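Local coordinates for protein VirX1 (Cyanophage Syn10, PDB 6QGM) that iodinates diverse substrates as a marine viral halogenase, probably using a reduced flavin like other members of the tryptophan halogenase family, at residues W67-N72 against D524-S529; K76-F81 against Y139-N144; K192-Q197 against L211-A216; K252-R257 against D305-F310. One frame throughout, in Å; residues are numbered along the deposited sequence.

Interaction 1 of 4, residues W67-N72 against D524-S529; sequences WMPACN and DEIYGS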
loop_
_atom_site.group_PDB
_atom_site.type_symbol
_atom_site.label_atom_id
_atom_site.label_comp_id
_atom_site.label_asym_id
_atom_site.label_seq_id
_atom_site.Cartn_x
_atom_site.Cartn_y
_atom_site.Cartn_z
ATOM N N TRP B 67 -5.190 -43.180 -5.053
ATOM C CA TRP B 67 -6.032 -42.659 -3.943
ATOM C C TRP B 67 -7.473 -42.398 -4.409
ATOM O O TRP B 67 -8.385 -42.553 -3.581
ATOM C CB TRP B 67 -5.386 -41.425 -3.297
ATOM C CG TRP B 67 -5.425 -40.174 -4.125
ATOM C CD1 TRP B 67 -4.440 -39.683 -4.935
ATOM C CD2 TRP B 67 -6.504 -39.226 -4.191
ATOM N NE1 TRP B 67 -4.842 -38.509 -5.510
ATOM C CE2 TRP B 67 -6.110 -38.213 -5.086
ATOM C CE3 TRP B 67 -7.778 -39.156 -3.617
ATOM C CZ2 TRP B 67 -6.927 -37.120 -5.372
ATOM C CZ3 TRP B 67 -8.594 -38.090 -3.923
ATOM C CH2 TRP B 67 -8.174 -37.088 -4.787
ATOM N N MET B 68 -7.699 -42.044 -5.676
ATOM C CA MET B 68 -9.045 -41.607 -6.140
ATOM C C MET B 68 -10.058 -42.738 -5.954
ATOM O O MET B 68 -11.111 -42.532 -5.366
ATOM C CB MET B 68 -9.021 -41.118 -7.587
ATOM C CG MET B 68 -8.383 -39.767 -7.732
ATOM S SD MET B 68 -8.457 -38.997 -9.360
ATOM C CE MET B 68 -10.219 -38.685 -9.485
ATOM N N PRO B 69 -9.792 -43.979 -6.409
ATOM C CA PRO B 69 -10.761 -45.059 -6.256
ATOM C C PRO B 69 -11.046 -45.425 -4.797
ATOM O O PRO B 69 -12.133 -45.840 -4.512
ATOM C CB PRO B 69 -10.123 -46.240 -6.997
ATOM C CG PRO B 69 -9.116 -45.585 -7.913
ATOM C CD PRO B 69 -8.577 -44.429 -7.105
ATOM N N ALA B 70 -10.071 -45.230 -3.912
ATOM C CA ALA B 70 -10.180 -45.575 -2.474
ATOM C C ALA B 70 -11.171 -44.652 -1.746
ATOM O O ALA B 70 -11.546 -44.985 -0.619
ATOM C CB ALA B 70 -8.819 -45.532 -1.844
ATOM N N CYS B 71 -11.576 -43.529 -2.339
ATOM C CA CYS B 71 -12.550 -42.604 -1.707
ATOM C C CYS B 71 -13.557 -42.046 -2.719
ATOM O O CYS B 71 -13.957 -40.872 -2.556
ATOM C CB CYS B 71 -11.829 -41.482 -0.982
ATOM S SG CYS B 71 -10.762 -40.453 -2.025
ATOM N N ASN B 72 -13.989 -42.877 -3.680
ATOM C CA ASN B 72 -15.074 -42.563 -4.645
ATOM C C ASN B 72 -14.846 -41.187 -5.267
ATOM O O ASN B 72 -15.842 -40.472 -5.518
ATOM C CB ASN B 72 -16.452 -42.613 -3.984
ATOM C CG ASN B 72 -16.886 -44.025 -3.701
ATOM O OD1 ASN B 72 -17.055 -44.808 -4.620
ATOM N ND2 ASN B 72 -17.044 -44.361 -2.438
ATOM N N ASP B 524 -11.467 -45.544 -17.607
ATOM C CA ASP B 524 -10.344 -46.061 -18.434
ATOM C C ASP B 524 -9.006 -45.711 -17.778
ATOM O O ASP B 524 -8.138 -46.594 -17.765
ATOM C CB ASP B 524 -10.458 -45.555 -19.870
ATOM C CG ASP B 524 -11.725 -46.030 -20.561
ATOM O OD1 ASP B 524 -12.168 -47.158 -20.252
ATOM O OD2 ASP B 524 -12.275 -45.262 -21.394
ATOM N N GLU B 525 -8.862 -44.515 -17.193
ATOM C CA GLU B 525 -7.557 -43.995 -16.690
ATOM C C GLU B 525 -7.352 -44.290 -15.197
ATOM O O GLU B 525 -6.193 -44.465 -14.804
ATOM C CB GLU B 525 -7.452 -42.482 -16.899
ATOM C CG GLU B 525 -7.761 -42.013 -18.296
ATOM C CD GLU B 525 -6.856 -42.542 -19.391
ATOM O OE1 GLU B 525 -5.640 -42.495 -19.216
ATOM O OE2 GLU B 525 -7.387 -43.025 -20.409
ATOM N N ILE B 526 -8.408 -44.263 -14.375
ATOM C CA ILE B 526 -8.267 -44.234 -12.885
ATOM C C ILE B 526 -8.834 -45.511 -12.275
ATOM O O ILE B 526 -8.075 -46.193 -11.566
ATOM C CB ILE B 526 -8.936 -42.979 -12.276
ATOM C CG1 ILE B 526 -8.191 -41.681 -12.610
ATOM C CG2 ILE B 526 -9.158 -43.147 -10.783
ATOM C CD1 ILE B 526 -6.692 -41.690 -12.433
ATOM N N TYR B 527 -10.114 -45.804 -12.525
ATOM C CA TYR B 527 -10.856 -46.913 -11.876
ATOM C C TYR B 527 -10.493 -48.227 -12.585
ATOM O O TYR B 527 -10.005 -49.140 -11.889
ATOM C CB TYR B 527 -12.355 -46.561 -11.795
ATOM C CG TYR B 527 -12.685 -45.570 -10.703
ATOM C CD1 TYR B 527 -13.021 -45.996 -9.428
ATOM C CD2 TYR B 527 -12.672 -44.203 -10.940
ATOM C CE1 TYR B 527 -13.307 -45.096 -8.415
ATOM C CE2 TYR B 527 -12.962 -43.292 -9.939
ATOM C CZ TYR B 527 -13.278 -43.739 -8.670
ATOM O OH TYR B 527 -13.555 -42.852 -7.674
ATOM N N GLY B 528 -10.604 -48.287 -13.916
ATOM C CA GLY B 528 -10.430 -49.531 -14.692
ATOM C C GLY B 528 -11.707 -50.356 -14.708
ATOM O O GLY B 528 -11.610 -51.553 -15.008
ATOM N N SER B 529 -12.846 -49.749 -14.335
ATOM C CA SER B 529 -14.108 -50.462 -13.990
ATOM C C SER B 529 -15.258 -49.491 -13.665
ATOM O O SER B 529 -15.133 -48.295 -13.997
ATOM C CB SER B 529 -13.850 -51.379 -12.810
ATOM O OG SER B 529 -15.076 -51.844 -12.262
#
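Pro69 and Met68 meet Tyr527 and Ile526 in an apolar, partly buried contact that seats the C-terminal turn of helix 518-527 on the loop between helix 64-67 and strand 74-76. No hydrogen bond runs directly between the two segments. The Tyr527 ring carries the largest share of the contact: Pro69 CG lies over one of its faces, offset toward the rim and 4.2 Å above the plane, while Pro69 CB comes to 3.7 Å from Tyr527 CE1. The same CG is 3.8 Å from Ile526 CG2, and there the two side chains cross at about a right angle. Ile526 CG2 also reaches Met68 CB at 3.8 Å, so a single methyl group touches two consecutive loop residues. With CG beside its own backbone N (chi1 -77°), Tyr527 lays its ring along Pro69 and brings its hydroxyl up to the turn, where OH sits 3.4 Å from Met68 O. That hydroxyl is hydrogen-bonded to Ala73 O, just beyond the loop segment, and the ring also stacks with Trp287. Within the loop, Cys71 N bonds to Met68 O at 3.2 Å, closing a helix-like turn. Just past the helix, Gly528 leaves helical geometry with positive phi. Overall this is a proline-on-tyrosine contact that packs the end of the C-terminal helix on the 67-72 turn of this halogenase fold.

Interaction 2 of 4, residues K76-F81 against Y139-N144; sequences KNSIRF and YLAEHN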
loop_
_atom_site.group_PDB
_atom_site.type_symbol
_atom_site.label_atom_id
_atom_site.label_comp_id
_atom_site.label_asym_id
_atom_site.label_seq_id
_atom_site.Cartn_x
_atom_site.Cartn_y
_atom_site.Cartn_z
ATOM N N LYS B 76 -12.724 -32.505 -11.104
ATOM C CA LYS B 76 -13.409 -31.190 -11.035
ATOM C C LYS B 76 -12.583 -30.136 -11.789
ATOM O O LYS B 76 -11.441 -29.859 -11.366
ATOM C CB LYS B 76 -13.579 -30.804 -9.571
ATOM C CG LYS B 76 -14.342 -29.512 -9.342
ATOM C CD LYS B 76 -13.999 -28.878 -8.017
ATOM C CE LYS B 76 -14.515 -27.470 -7.907
ATOM N NZ LYS B 76 -14.014 -26.843 -6.668
ATOM N N ASN B 77 -13.163 -29.551 -12.837
ATOM C CA ASN B 77 -12.466 -28.611 -13.752
ATOM C C ASN B 77 -12.983 -27.177 -13.555
ATOM O O ASN B 77 -12.320 -26.251 -14.057
ATOM C CB ASN B 77 -12.617 -29.081 -15.200
ATOM C CG ASN B 77 -11.789 -30.312 -15.488
ATOM O OD1 ASN B 77 -12.123 -31.402 -15.028
ATOM N ND2 ASN B 77 -10.694 -30.142 -16.216
ATOM N N SER B 78 -14.093 -26.990 -12.844
ATOM C CA SER B 78 -14.792 -25.694 -12.717
ATOM C C SER B 78 -15.774 -25.722 -11.541
ATOM O O SER B 78 -16.258 -26.815 -11.188
ATOM C CB SER B 78 -15.506 -25.358 -14.010
ATOM O OG SER B 78 -16.068 -24.053 -13.952
ATOM N N ILE B 79 -16.050 -24.550 -10.960
ATOM C CA ILE B 79 -17.273 -24.290 -10.144
ATOM C C ILE B 79 -18.306 -23.661 -11.077
ATOM O O ILE B 79 -17.999 -22.639 -11.710
ATOM C CB ILE B 79 -17.008 -23.379 -8.936
ATOM C CG1 ILE B 79 -15.800 -23.839 -8.119
ATOM C CG2 ILE B 79 -18.251 -23.293 -8.072
ATOM C CD1 ILE B 79 -15.472 -22.931 -6.955
ATOM N N ARG B 80 -19.493 -24.252 -11.136
ATOM C CA ARG B 80 -20.624 -23.774 -11.967
ATOM C C ARG B 80 -21.617 -23.048 -11.055
ATOM O O ARG B 80 -21.914 -23.569 -9.973
ATOM C CB ARG B 80 -21.255 -24.969 -12.680
ATOM C CG ARG B 80 -22.590 -24.665 -13.329
ATOM C CD ARG B 80 -23.015 -25.804 -14.221
ATOM N NE ARG B 80 -22.034 -25.962 -15.280
ATOM C CZ ARG B 80 -21.794 -27.084 -15.941
ATOM N NH1 ARG B 80 -22.476 -28.176 -15.674
ATOM N NH2 ARG B 80 -20.866 -27.109 -16.880
ATOM N N PHE B 81 -22.105 -21.884 -11.484
ATOM C CA PHE B 81 -23.108 -21.063 -10.757
ATOM C C PHE B 81 -24.392 -21.012 -11.583
ATOM O O PHE B 81 -24.489 -20.224 -12.545
ATOM C CB PHE B 81 -22.538 -19.675 -10.452
ATOM C CG PHE B 81 -21.329 -19.719 -9.548
ATOM C CD1 PHE B 81 -21.468 -19.924 -8.181
ATOM C CD2 PHE B 81 -20.045 -19.592 -10.065
ATOM C CE1 PHE B 81 -20.352 -19.979 -7.357
ATOM C CE2 PHE B 81 -18.932 -19.638 -9.237
ATOM C CZ PHE B 81 -19.085 -19.836 -7.886
ATOM N N TYR B 139 -14.453 -25.317 -21.589
ATOM C CA TYR B 139 -15.028 -26.239 -22.607
ATOM C C TYR B 139 -15.127 -27.665 -22.057
ATOM O O TYR B 139 -16.145 -28.330 -22.333
ATOM C CB TYR B 139 -14.184 -26.248 -23.883
ATOM C CG TYR B 139 -14.125 -24.926 -24.603
ATOM C CD1 TYR B 139 -15.193 -24.490 -25.362
ATOM C CD2 TYR B 139 -12.997 -24.131 -24.560
ATOM C CE1 TYR B 139 -15.152 -23.277 -26.020
ATOM C CE2 TYR B 139 -12.929 -22.932 -25.242
ATOM C CZ TYR B 139 -14.011 -22.503 -25.986
ATOM O OH TYR B 139 -13.974 -21.314 -26.658
ATOM N N LEU B 140 -14.096 -28.135 -21.344
ATOM C CA LEU B 140 -14.082 -29.474 -20.694
ATOM C C LEU B 140 -15.261 -29.531 -19.711
ATOM O O LEU B 140 -16.058 -30.491 -19.770
ATOM C CB LEU B 140 -12.755 -29.689 -19.962
ATOM C CG LEU B 140 -11.500 -29.696 -20.837
ATOM C CD1 LEU B 140 -10.233 -29.918 -19.997
ATOM C CD2 LEU B 140 -11.613 -30.738 -21.954
ATOM N N ALA B 141 -15.356 -28.521 -18.848
ATOM C CA ALA B 141 -16.411 -28.371 -17.829
ATOM C C ALA B 141 -17.771 -28.361 -18.522
ATOM O O ALA B 141 -18.655 -29.098 -18.090
ATOM C CB ALA B 141 -16.183 -27.117 -17.036
ATOM N N GLU B 142 -17.907 -27.588 -19.596
ATOM C CA GLU B 142 -19.214 -27.331 -20.262
ATOM C C GLU B 142 -19.707 -28.593 -20.972
ATOM O O GLU B 142 -20.908 -28.851 -20.877
ATOM C CB GLU B 142 -19.127 -26.142 -21.223
ATOM C CG GLU B 142 -19.250 -24.819 -20.502
ATOM C CD GLU B 142 -19.563 -23.601 -21.351
ATOM O OE1 GLU B 142 -20.074 -23.773 -22.462
ATOM O OE2 GLU B 142 -19.320 -22.469 -20.878
ATOM N N HIS B 143 -18.832 -29.350 -21.639
ATOM C CA HIS B 143 -19.219 -30.568 -22.406
ATOM C C HIS B 143 -18.881 -31.841 -21.619
ATOM O O HIS B 143 -19.002 -32.926 -22.198
ATOM C CB HIS B 143 -18.584 -30.515 -23.799
ATOM C CG HIS B 143 -19.056 -29.337 -24.575
ATOM N ND1 HIS B 143 -18.490 -28.095 -24.444
ATOM C CD2 HIS B 143 -20.055 -29.200 -25.456
ATOM C CE1 HIS B 143 -19.107 -27.239 -25.225
ATOM N NE2 HIS B 143 -20.054 -27.899 -25.884
ATOM N N ASN B 144 -18.493 -31.711 -20.343
ATOM C CA ASN B 144 -18.289 -32.849 -19.405
ATOM C C ASN B 144 -17.262 -33.821 -20.013
ATOM O O ASN B 144 -17.503 -35.048 -20.021
ATOM C CB ASN B 144 -19.626 -33.535 -19.102
ATOM C CG ASN B 144 -19.553 -34.467 -17.919
ATOM O OD1 ASN B 144 -18.965 -34.129 -16.885
ATOM N ND2 ASN B 144 -20.147 -35.639 -18.077
#
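Ser78, Asn77 and Arg80 face Ala141 and Leu140 where helix 137-143 packs on strand 78-82 of the seven-stranded mixed sheet, a helix-on-sheet arrangement. The axes of strand 78-81 and helix 139-143 pass 9.3 Å apart at a crossing angle of -55°, with the small Ser78 and Ala141 at the point of contact. The van der Waals part is small. Ser78 CB meets Ala141 CB at 3.6 Å, while Asn77 turns its amide toward the helix, its ND2 lying 3.8 Å from Leu140 CD1. Both residues also bond outside the contact: Asn77 ND2 to Asn137 OD1, and Ser78 OG to Glu93 OE1 on the adjacent strand. Charge enters through Arg80, whose NE forms a salt bridge with Glu93; this holds one side of the guanidinium to the sheet. Glu142 OE1 forms a salt bridge with Arg132. At the helix end, Asn144 has positive phi and completes a Schellman motif, and His143 ND1 bonds back to Tyr139 O, in the plane of the imidazole ring. The one direct bond across the contact is weak: Arg80, bent at chi3 (-62°), brings NH2 edge-on to 3.2 Å from Ala141 O.

Interaction 3 of 4, residues K192-Q197 against L211-A216; sequences KVTGYQ and LDQETA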
loop_
_atom_site.group_PDB
_atom_site.type_symbol
_atom_site.label_atom_id
_atom_site.label_comp_id
_atom_site.label_asym_id
_atom_site.label_seq_id
_atom_site.Cartn_x
_atom_site.Cartn_y
_atom_site.Cartn_z
ATOM N N LYS B 192 -12.000 -40.974 24.004
ATOM C CA LYS B 192 -12.718 -39.679 24.096
ATOM C C LYS B 192 -11.870 -38.760 24.979
ATOM O O LYS B 192 -11.559 -39.168 26.113
ATOM C CB LYS B 192 -14.118 -39.908 24.681
ATOM C CG LYS B 192 -14.912 -38.645 24.996
ATOM C CD LYS B 192 -16.369 -38.871 25.224
ATOM C CE LYS B 192 -17.033 -37.722 25.948
ATOM N NZ LYS B 192 -18.281 -38.188 26.596
ATOM N N VAL B 193 -11.474 -37.599 24.457
ATOM C CA VAL B 193 -10.859 -36.488 25.243
ATOM C C VAL B 193 -11.953 -35.869 26.119
ATOM O O VAL B 193 -12.907 -35.321 25.536
ATOM C CB VAL B 193 -10.234 -35.423 24.330
ATOM C CG1 VAL B 193 -9.739 -34.227 25.128
ATOM C CG2 VAL B 193 -9.123 -36.031 23.492
ATOM N N THR B 194 -11.821 -35.965 27.448
ATOM C CA THR B 194 -12.855 -35.539 28.431
ATOM C C THR B 194 -12.443 -34.236 29.119
ATOM O O THR B 194 -13.354 -33.473 29.478
ATOM C CB THR B 194 -13.157 -36.641 29.455
ATOM O OG1 THR B 194 -12.017 -36.893 30.282
ATOM C CG2 THR B 194 -13.602 -37.925 28.789
ATOM N N GLY B 195 -11.143 -33.989 29.300
ATOM C CA GLY B 195 -10.641 -32.820 30.047
ATOM C C GLY B 195 -9.175 -32.530 29.765
ATOM O O GLY B 195 -8.597 -33.123 28.814
ATOM N N TYR B 196 -8.581 -31.655 30.582
ATOM C CA TYR B 196 -7.187 -31.159 30.420
ATOM C C TYR B 196 -6.668 -30.622 31.747
ATOM O O TYR B 196 -7.453 -30.346 32.609
ATOM C CB TYR B 196 -7.143 -30.024 29.397
ATOM C CG TYR B 196 -7.841 -28.776 29.865
ATOM C CD1 TYR B 196 -9.185 -28.586 29.604
ATOM C CD2 TYR B 196 -7.171 -27.778 30.546
ATOM C CE1 TYR B 196 -9.857 -27.441 30.001
ATOM C CE2 TYR B 196 -7.845 -26.649 30.994
ATOM C CZ TYR B 196 -9.179 -26.463 30.689
ATOM O OH TYR B 196 -9.846 -25.351 31.084
ATOM N N GLN B 197 -5.357 -30.441 31.855
ATOM C CA GLN B 197 -4.646 -29.826 33.013
ATOM C C GLN B 197 -3.669 -28.800 32.424
ATOM O O GLN B 197 -2.810 -29.201 31.637
ATOM C CB GLN B 197 -3.932 -30.947 33.772
ATOM C CG GLN B 197 -2.912 -30.482 34.807
ATOM C CD GLN B 197 -3.538 -29.693 35.916
ATOM O OE1 GLN B 197 -4.653 -29.981 36.324
ATOM N NE2 GLN B 197 -2.810 -28.707 36.420
ATOM N N LEU B 211 -8.005 -38.544 28.673
ATOM C CA LEU B 211 -8.723 -39.536 27.839
ATOM C C LEU B 211 -9.642 -40.378 28.728
ATOM O O LEU B 211 -9.124 -41.010 29.671
ATOM C CB LEU B 211 -7.679 -40.417 27.152
ATOM C CG LEU B 211 -7.979 -40.719 25.692
ATOM C CD1 LEU B 211 -7.636 -39.517 24.830
ATOM C CD2 LEU B 211 -7.229 -41.956 25.225
ATOM N N ASP B 212 -10.945 -40.402 28.428
ATOM C CA ASP B 212 -11.951 -41.254 29.123
ATOM C C ASP B 212 -11.874 -41.025 30.639
ATOM O O ASP B 212 -11.946 -42.023 31.395
ATOM C CB ASP B 212 -11.735 -42.728 28.760
ATOM C CG ASP B 212 -11.685 -42.980 27.264
ATOM O OD1 ASP B 212 -12.525 -42.378 26.540
ATOM O OD2 ASP B 212 -10.801 -43.764 26.839
ATOM N N GLN B 213 -11.707 -39.767 31.062
ATOM C CA GLN B 213 -11.653 -39.353 32.491
ATOM C C GLN B 213 -10.604 -40.183 33.262
ATOM O O GLN B 213 -10.789 -40.351 34.477
ATOM C CB GLN B 213 -13.057 -39.480 33.103
ATOM C CG GLN B 213 -13.912 -38.254 32.807
ATOM C CD GLN B 213 -15.401 -38.394 32.949
ATOM O OE1 GLN B 213 -15.883 -38.821 33.992
ATOM N NE2 GLN B 213 -16.127 -37.986 31.918
ATOM N N GLU B 214 -9.548 -40.682 32.609
ATOM C CA GLU B 214 -8.535 -41.564 33.255
ATOM C C GLU B 214 -7.115 -41.238 32.758
ATOM O O GLU B 214 -6.287 -40.805 33.580
ATOM C CB GLU B 214 -8.882 -43.042 33.025
ATOM C CG GLU B 214 -10.029 -43.542 33.866
ATOM C CD GLU B 214 -9.923 -43.205 35.346
ATOM O OE1 GLU B 214 -8.788 -43.061 35.864
ATOM O OE2 GLU B 214 -10.979 -43.051 35.972
ATOM N N THR B 215 -6.833 -41.469 31.469
ATOM C CA THR B 215 -5.464 -41.488 30.888
ATOM C C THR B 215 -5.028 -40.085 30.440
ATOM O O THR B 215 -5.755 -39.442 29.670
ATOM C CB THR B 215 -5.388 -42.498 29.739
ATOM O OG1 THR B 215 -5.655 -43.768 30.340
ATOM C CG2 THR B 215 -4.046 -42.537 29.036
ATOM N N ALA B 216 -3.842 -39.667 30.879
ATOM C CA ALA B 216 -3.185 -38.397 30.502
ATOM C C ALA B 216 -2.314 -38.613 29.260
ATOM O O ALA B 216 -1.405 -39.456 29.319
ATOM C CB ALA B 216 -2.358 -37.885 31.653
#
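An antiparallel beta pair joins Val193 to Leu211 at the outer end of the eight-stranded mixed sheet of the Rossmann-type part of the fold, where strand 187-198 runs beside strand 206-211 and the chain then turns into strand 215-217, outermost within this chain. Val193 and Leu211 form a non-hydrogen-bonded pair with CA atoms 4.5 Å apart. Their side chains lie on the same face, Val193 CG2 meeting Leu211 CD1 at 4.0 Å, and both also touch Ile35 of strand 31-36. Beyond the pair, the backbone N and O of Lys192 both bond Asp212. Asp212 N donates to Lys192 O over 2.7 Å, and Lys192 N donates to Asp212 OD1 over 2.9 Å. The carboxylate receives that N-H on its syn side, with the donor 34° out of its plane. Two classic beta bulges shape the neighbourhood: Thr194 and Gly195 both face Ile210, while Glu214 and Thr215 both face Leu211. Leu211 O accepts from both Glu214 N and Thr215 N, which closes the turn made by Asp212 and Gln213, two residues with positive phi. This outer side is largely open to solvent. The bulged Thr194 reaches the turn with OG1 set between its backbone N and carbonyl carbon (chi1 66°), and there OG1 accepts a bent bond, 135° at the hydrogen, from Gln213 N at 3.0 Å.

Interaction 4 of 4, residues K252-R257 against D305-F310; sequences KAMATR and DAEAEF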
loop_
_atom_site.group_PDB
_atom_site.type_symbol
_atom_site.label_atom_id
_atom_site.label_comp_id
_atom_site.label_asym_id
_atom_site.label_seq_id
_atom_site.Cartn_x
_atom_site.Cartn_y
_atom_site.Cartn_z
ATOM N N LYS B 252 -26.656 -21.880 8.765
ATOM C CA LYS B 252 -27.171 -23.273 8.834
ATOM C C LYS B 252 -26.802 -24.020 7.553
ATOM O O LYS B 252 -26.668 -23.361 6.490
ATOM C CB LYS B 252 -28.691 -23.260 8.968
ATOM C CG LYS B 252 -29.241 -22.453 10.131
ATOM C CD LYS B 252 -28.646 -22.855 11.461
ATOM C CE LYS B 252 -29.274 -22.140 12.637
ATOM N NZ LYS B 252 -29.480 -23.056 13.785
ATOM N N ALA B 253 -26.682 -25.343 7.635
ATOM C CA ALA B 253 -26.592 -26.242 6.458
ATOM C C ALA B 253 -27.371 -27.523 6.750
ATOM O O ALA B 253 -27.393 -27.964 7.900
ATOM C CB ALA B 253 -25.152 -26.541 6.104
ATOM N N MET B 254 -28.037 -28.066 5.744
ATOM C CA MET B 254 -28.503 -29.472 5.726
ATOM C C MET B 254 -27.821 -30.144 4.526
ATOM O O MET B 254 -27.476 -29.435 3.561
ATOM C CB MET B 254 -30.036 -29.557 5.640
ATOM C CG MET B 254 -30.635 -28.759 4.504
ATOM S SD MET B 254 -32.410 -28.696 4.544
ATOM C CE MET B 254 -32.682 -27.623 5.950
ATOM N N ALA B 255 -27.556 -31.448 4.619
ATOM C CA ALA B 255 -26.790 -32.227 3.619
ATOM C C ALA B 255 -27.436 -33.601 3.468
ATOM O O ALA B 255 -28.135 -34.051 4.403
ATOM C CB ALA B 255 -25.345 -32.316 4.030
ATOM N N THR B 256 -27.246 -34.215 2.304
ATOM C CA THR B 256 -27.857 -35.512 1.947
ATOM C C THR B 256 -27.018 -36.203 0.867
ATOM O O THR B 256 -26.089 -35.569 0.292
ATOM C CB THR B 256 -29.330 -35.313 1.550
ATOM O OG1 THR B 256 -29.966 -36.588 1.490
ATOM C CG2 THR B 256 -29.517 -34.581 0.234
ATOM N N ARG B 257 -27.354 -37.464 0.619
ATOM C CA ARG B 257 -26.782 -38.321 -0.442
ATOM C C ARG B 257 -27.938 -38.637 -1.389
ATOM O O ARG B 257 -28.970 -39.045 -0.881
ATOM C CB ARG B 257 -26.164 -39.570 0.188
ATOM C CG ARG B 257 -24.810 -39.353 0.839
ATOM C CD ARG B 257 -24.405 -40.545 1.674
ATOM N NE ARG B 257 -23.511 -40.107 2.745
ATOM C CZ ARG B 257 -22.635 -40.877 3.382
ATOM N NH1 ARG B 257 -22.496 -42.155 3.059
ATOM N NH2 ARG B 257 -21.883 -40.348 4.342
ATOM N N ASP B 305 -39.076 -25.021 6.636
ATOM C CA ASP B 305 -39.304 -24.351 5.329
ATOM C C ASP B 305 -38.106 -24.597 4.400
ATOM O O ASP B 305 -38.341 -24.884 3.207
ATOM C CB ASP B 305 -39.536 -22.847 5.497
ATOM C CG ASP B 305 -40.928 -22.440 5.934
ATOM O OD1 ASP B 305 -41.687 -23.327 6.395
ATOM O OD2 ASP B 305 -41.234 -21.230 5.803
ATOM N N ALA B 306 -36.872 -24.459 4.911
ATOM C CA ALA B 306 -35.624 -24.697 4.146
ATOM C C ALA B 306 -35.568 -26.144 3.634
ATOM O O ALA B 306 -35.085 -26.370 2.502
ATOM C CB ALA B 306 -34.443 -24.392 5.010
ATOM N N GLU B 307 -36.042 -27.100 4.440
ATOM C CA GLU B 307 -36.021 -28.544 4.102
ATOM C C GLU B 307 -37.069 -28.845 3.024
ATOM O O GLU B 307 -36.803 -29.700 2.151
ATOM C CB GLU B 307 -36.257 -29.386 5.346
ATOM C CG GLU B 307 -36.289 -30.872 5.023
ATOM C CD GLU B 307 -36.159 -31.774 6.221
ATOM O OE1 GLU B 307 -35.367 -31.402 7.116
ATOM O OE2 GLU B 307 -36.844 -32.824 6.246
ATOM N N ALA B 308 -38.228 -28.196 3.099
ATOM C CA ALA B 308 -39.314 -28.345 2.108
ATOM C C ALA B 308 -38.814 -27.792 0.760
ATOM O O ALA B 308 -38.955 -28.482 -0.266
ATOM C CB ALA B 308 -40.562 -27.663 2.618
ATOM N N GLU B 309 -38.237 -26.590 0.782
ATOM C CA GLU B 309 -37.479 -25.968 -0.343
ATOM C C GLU B 309 -36.516 -26.987 -0.963
ATOM O O GLU B 309 -36.601 -27.207 -2.186
ATOM C CB GLU B 309 -36.641 -24.798 0.168
ATOM C CG GLU B 309 -37.167 -23.426 -0.185
ATOM C CD GLU B 309 -36.134 -22.353 0.121
ATOM O OE1 GLU B 309 -35.236 -22.146 -0.753
ATOM O OE2 GLU B 309 -36.191 -21.770 1.256
ATOM N N PHE B 310 -35.636 -27.570 -0.140
ATOM C CA PHE B 310 -34.497 -28.434 -0.558
ATOM C C PHE B 310 -35.014 -29.696 -1.253
ATOM O O PHE B 310 -34.526 -30.023 -2.348
ATOM C CB PHE B 310 -33.603 -28.756 0.641
ATOM C CG PHE B 310 -32.334 -29.505 0.302
ATOM C CD1 PHE B 310 -31.566 -29.166 -0.804
ATOM C CD2 PHE B 310 -31.883 -30.529 1.119
ATOM C CE1 PHE B 310 -30.401 -29.859 -1.097
ATOM C CE2 PHE B 310 -30.718 -31.222 0.826
ATOM C CZ PHE B 310 -29.973 -30.882 -0.277
#
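Met254 and Thr256, alternate residues of strand 252-258, point at helix 303-314 and pack against Phe310, Glu307 and Ala306 without any hydrogen bond across the contact. The dense part is Met254. Its CG takes the position between backbone N and carbonyl carbon (chi1 53°), and a bend at chi3 folds the end of the chain along the helix. SD then lies 3.6 Å from Glu307 CA, and CE touches Ala306 CB at 3.8 Å. The sulfur also makes a Met-aromatic contact, 4.9 Å from the centroid of the Phe310 ring and 55° off its normal. Thr256 adds its methyl, CG2 meeting Phe310 CE2 at 3.6 Å, while its hydroxyl turns elsewhere to bond Lys322 O. Glu307 marks the looser side: its CB borders Met254 SD, but its extended chain carries the carboxylate on to a salt bridge with Arg311, and the face of the helix turned from the strand, with Ala308, is exposed. The axes of strand 252-257 and helix 305-310 pass 10.1 Å apart at a crossing angle of -39°, so this is a helix lying over one face of the seven-stranded sheet. Around it lie Tyr294 and Tyr296 of strand 290-296, His325 of strand 324-327 and Val281 of strand 279-285.

Following the chain from the N terminus, the loop at 67-72 opens interaction 1, which closes only at 524-529, joining the C-terminal helix 518-527 to the loop before strand 74-76; the other three interactions all nest inside that long loop. Interaction 2 comes next, its first segment adjoining that of interaction 1 in sequence, and closes at 139-144 before interaction 3 begins. Interaction 3 is a short local closure between 192-197 and 211-216, and interaction 4 follows it in series. Interactions 2 and 4 bring different helices to the same seven-stranded sheet, their centres about 25 Å apart. Interaction 3 belongs to the eight-stranded sheet, its centre about 47 Å from that of interaction 2.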